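Local coordinates for protein AgaA (PDB 6HLX) that binds the opine agropinic acid as the periplasmic substrate-binding protein of an ABC transporter, serving its import into Agrobacterium, at residues Phe322-Ser330 with Lys366-Val376. Residues are numbered along the deposited sequence; the frame is centred on the assembly and turned at random.
With EDO (1,2-ethanediol), chain B.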
# COMPACT_ATOMS: atom_id res chain seq x y z
N PHE A 322 -6.53 27.32 15.20
CA PHE A 322 -7.02 26.32 16.15
C PHE A 322 -5.88 25.41 16.58
O PHE A 322 -4.81 25.45 15.96
CB PHE A 322 -8.18 25.47 15.53
CG PHE A 322 -7.86 24.82 14.19
CD1 PHE A 322 -7.23 23.58 14.14
CD2 PHE A 322 -8.20 25.44 13.00
CE1 PHE A 322 -6.94 22.97 12.90
CE2 PHE A 322 -7.90 24.84 11.77
CZ PHE A 322 -7.27 23.61 11.73
N GLU A 323 -6.14 24.57 17.59
CA GLU A 323 -5.16 23.58 18.06
C GLU A 323 -5.53 22.22 17.48
O GLU A 323 -6.72 21.89 17.36
CB GLU A 323 -5.16 23.51 19.60
CG GLU A 323 -4.85 24.84 20.27
CD GLU A 323 -4.80 24.84 21.79
OE1 GLU A 323 -4.23 25.80 22.36
OE2 GLU A 323 -5.32 23.88 22.42
N VAL A 324 -4.52 21.40 17.12
CA VAL A 324 -4.77 20.10 16.52
C VAL A 324 -3.58 19.19 16.79
O VAL A 324 -2.48 19.68 17.02
CB VAL A 324 -5.07 20.24 14.99
CG1 VAL A 324 -3.87 20.80 14.23
CG2 VAL A 324 -5.56 18.94 14.36
N ARG A 325 -3.79 17.88 16.69
CA ARG A 325 -2.71 16.92 16.84
C ARG A 325 -2.48 16.22 15.51
O ARG A 325 -3.44 15.82 14.85
CB ARG A 325 -3.04 15.87 17.91
CG ARG A 325 -3.30 16.47 19.30
CD ARG A 325 -3.15 15.42 20.39
NE ARG A 325 -1.75 15.04 20.60
CZ ARG A 325 -0.92 15.62 21.46
NH1 ARG A 325 -1.34 16.63 22.23
NH2 ARG A 325 0.33 15.21 21.58
N LEU A 326 -1.21 16.07 15.11
CA LEU A 326 -0.82 15.37 13.88
C LEU A 326 -0.17 14.04 14.23
O LEU A 326 0.85 14.01 14.93
CB LEU A 326 0.16 16.22 13.05
CG LEU A 326 0.78 15.62 11.76
CD1 LEU A 326 -0.30 15.26 10.74
CD2 LEU A 326 1.75 16.61 11.15
N LEU A 327 -0.75 12.96 13.69
CA LEU A 327 -0.21 11.62 13.90
C LEU A 327 0.79 11.28 12.80
O LEU A 327 0.46 11.34 11.61
CB LEU A 327 -1.34 10.57 13.92
CG LEU A 327 -0.92 9.09 13.99
CD1 LEU A 327 -0.16 8.77 15.31
CD2 LEU A 327 -2.11 8.17 13.77
N ALA A 328 1.97 10.84 13.20
CA ALA A 328 2.95 10.33 12.24
C ALA A 328 3.71 9.22 12.97
O ALA A 328 3.09 8.47 13.74
CB ALA A 328 3.87 11.45 11.73
N THR A 329 5.02 9.07 12.74
CA THR A 329 5.82 8.03 13.41
C THR A 329 7.25 8.52 13.54
O THR A 329 7.71 9.29 12.68
CB THR A 329 5.76 6.68 12.64
OG1 THR A 329 6.48 5.65 13.35
CG2 THR A 329 6.31 6.78 11.19
N SER A 330 7.97 8.02 14.55
CA SER A 330 9.40 8.31 14.66
C SER A 330 10.19 7.13 14.02
O SER A 330 11.41 7.21 13.94
CB SER A 330 9.79 8.44 16.12
OG SER A 330 9.25 7.29 16.76
N LYS A 366 -3.71 3.10 15.43
CA LYS A 366 -4.53 4.31 15.55
C LYS A 366 -5.16 4.67 14.20
O LYS A 366 -6.34 5.02 14.15
CB LYS A 366 -3.72 5.49 16.08
CG LYS A 366 -3.28 5.34 17.53
CD LYS A 366 -2.53 6.59 17.99
CE LYS A 366 -2.89 7.00 19.39
NZ LYS A 366 -2.31 8.32 19.74
N ALA A 367 -4.38 4.60 13.11
CA ALA A 367 -4.89 4.94 11.78
C ALA A 367 -6.06 4.04 11.37
O ALA A 367 -7.05 4.53 10.80
CB ALA A 367 -3.77 4.87 10.74
N SER A 368 -5.99 2.74 11.74
CA SER A 368 -7.01 1.73 11.43
C SER A 368 -8.36 2.02 12.07
O SER A 368 -9.37 1.61 11.50
CB SER A 368 -6.53 0.32 11.81
OG SER A 368 -6.64 0.10 13.21
N THR A 369 -8.39 2.68 13.24
CA THR A 369 -9.62 3.04 13.95
C THR A 369 -10.02 4.52 13.79
O THR A 369 -11.01 4.94 14.38
CB THR A 369 -9.55 2.66 15.45
OG1 THR A 369 -8.53 3.42 16.10
CG2 THR A 369 -9.38 1.16 15.68
N GLY A 370 -9.23 5.29 13.04
CA GLY A 370 -9.47 6.73 12.88
C GLY A 370 -9.19 7.50 14.16
O GLY A 370 -9.73 8.59 14.36
N ASP A 371 -8.32 6.95 15.03
CA ASP A 371 -7.97 7.58 16.30
C ASP A 371 -6.92 8.68 16.10
O ASP A 371 -5.79 8.59 16.59
CB ASP A 371 -7.51 6.52 17.32
CG ASP A 371 -7.28 7.07 18.72
OD1 ASP A 371 -7.73 8.22 19.00
OD2 ASP A 371 -6.64 6.36 19.53
N TYR A 372 -7.31 9.73 15.37
CA TYR A 372 -6.43 10.86 15.07
C TYR A 372 -7.26 12.02 14.54
O TYR A 372 -8.40 11.80 14.15
CB TYR A 372 -5.37 10.43 14.02
CG TYR A 372 -5.88 10.01 12.66
CD1 TYR A 372 -6.09 10.95 11.65
CD2 TYR A 372 -6.03 8.66 12.33
CE1 TYR A 372 -6.47 10.56 10.36
CE2 TYR A 372 -6.46 8.26 11.05
CZ TYR A 372 -6.66 9.22 10.07
OH TYR A 372 -7.00 8.85 8.78
N ASP A 373 -6.66 13.24 14.48
CA ASP A 373 -7.28 14.46 13.91
C ASP A 373 -6.85 14.49 12.42
O ASP A 373 -7.69 14.60 11.53
CB ASP A 373 -6.76 15.71 14.64
CG ASP A 373 -7.12 15.79 16.12
OD1 ASP A 373 -8.09 15.13 16.53
OD2 ASP A 373 -6.41 16.50 16.87
N PHE A 374 -5.54 14.36 12.17
CA PHE A 374 -4.98 14.19 10.82
C PHE A 374 -3.69 13.43 10.90
O PHE A 374 -3.12 13.30 11.98
CB PHE A 374 -4.88 15.49 9.99
CG PHE A 374 -3.89 16.58 10.34
CD1 PHE A 374 -3.62 16.90 11.68
CD2 PHE A 374 -3.37 17.41 9.35
CE1 PHE A 374 -2.81 17.99 12.00
CE2 PHE A 374 -2.56 18.51 9.67
CZ PHE A 374 -2.28 18.79 11.00
N THR A 375 -3.29 12.80 9.78
CA THR A 375 -2.09 11.95 9.78
C THR A 375 -1.27 12.14 8.54
O THR A 375 -1.84 12.43 7.47
CB THR A 375 -2.45 10.45 10.01
OG1 THR A 375 -1.25 9.67 10.14
CG2 THR A 375 -3.29 9.84 8.85
N VAL A 376 0.06 12.07 8.69
CA VAL A 376 0.98 12.09 7.55
C VAL A 376 0.66 10.83 6.72
O VAL A 376 0.60 9.71 7.25
CB VAL A 376 2.45 12.13 8.01
CG1 VAL A 376 3.41 11.88 6.84
CG2 VAL A 376 2.76 13.47 8.69
C1 EDO B . -12.71 13.33 16.32
O1 EDO B . -12.89 14.58 16.94
C2 EDO B . -11.51 13.42 15.34
O2 EDO B . -10.30 13.62 16.05
O HOH W 1 -3.97 13.23 15.33
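Parallel pairing of neighbouring strands 322-327 and 374-379 in the mixed sheet of one lobe of this periplasmic binding protein centres on L327 opposite T375. L327 N donates to F374 O at 2.9 Å, almost straight at 177°, and V376 N returns a bond to L327 O at 3.0 Å. L327 O accepts a second bond, from T375 OG1 at 2.8 Å, which arrives from above the carbonyl plane; chi1 of -174° sets this hydroxyl anti to the backbone N, alongside the L327 side chain.

Toward R325 the two chains draw apart, from 4.5 Å between the CA atoms of L327 and T375 to 6.0 Å between those of R325 and D373. D373 OD2 takes R325 N through its anti lone pair (3.0 Å), while a water bridges R325 O and D373 N. D373 OD1 binds an ethanediol, probably from the crystallisation liquor. On one face of the sheet, L326 CD1 stands 3.7 Å from the F374 ring centroid, 6° off the normal, a CH-pi contact, while R325 O lies at the ring edge. On the other face, L327 CD2 packs against CB of K366 and of Y372, bringing in the end of helix 360-369, closed by a Schellman motif at G370.

V376 also touches agropinic acid. Strand 351-356 flanks 322-327, with D356 salt-bridged to R325; strand 240-245 flanks 374-379, and helix 333-347 packs against A328 and V376.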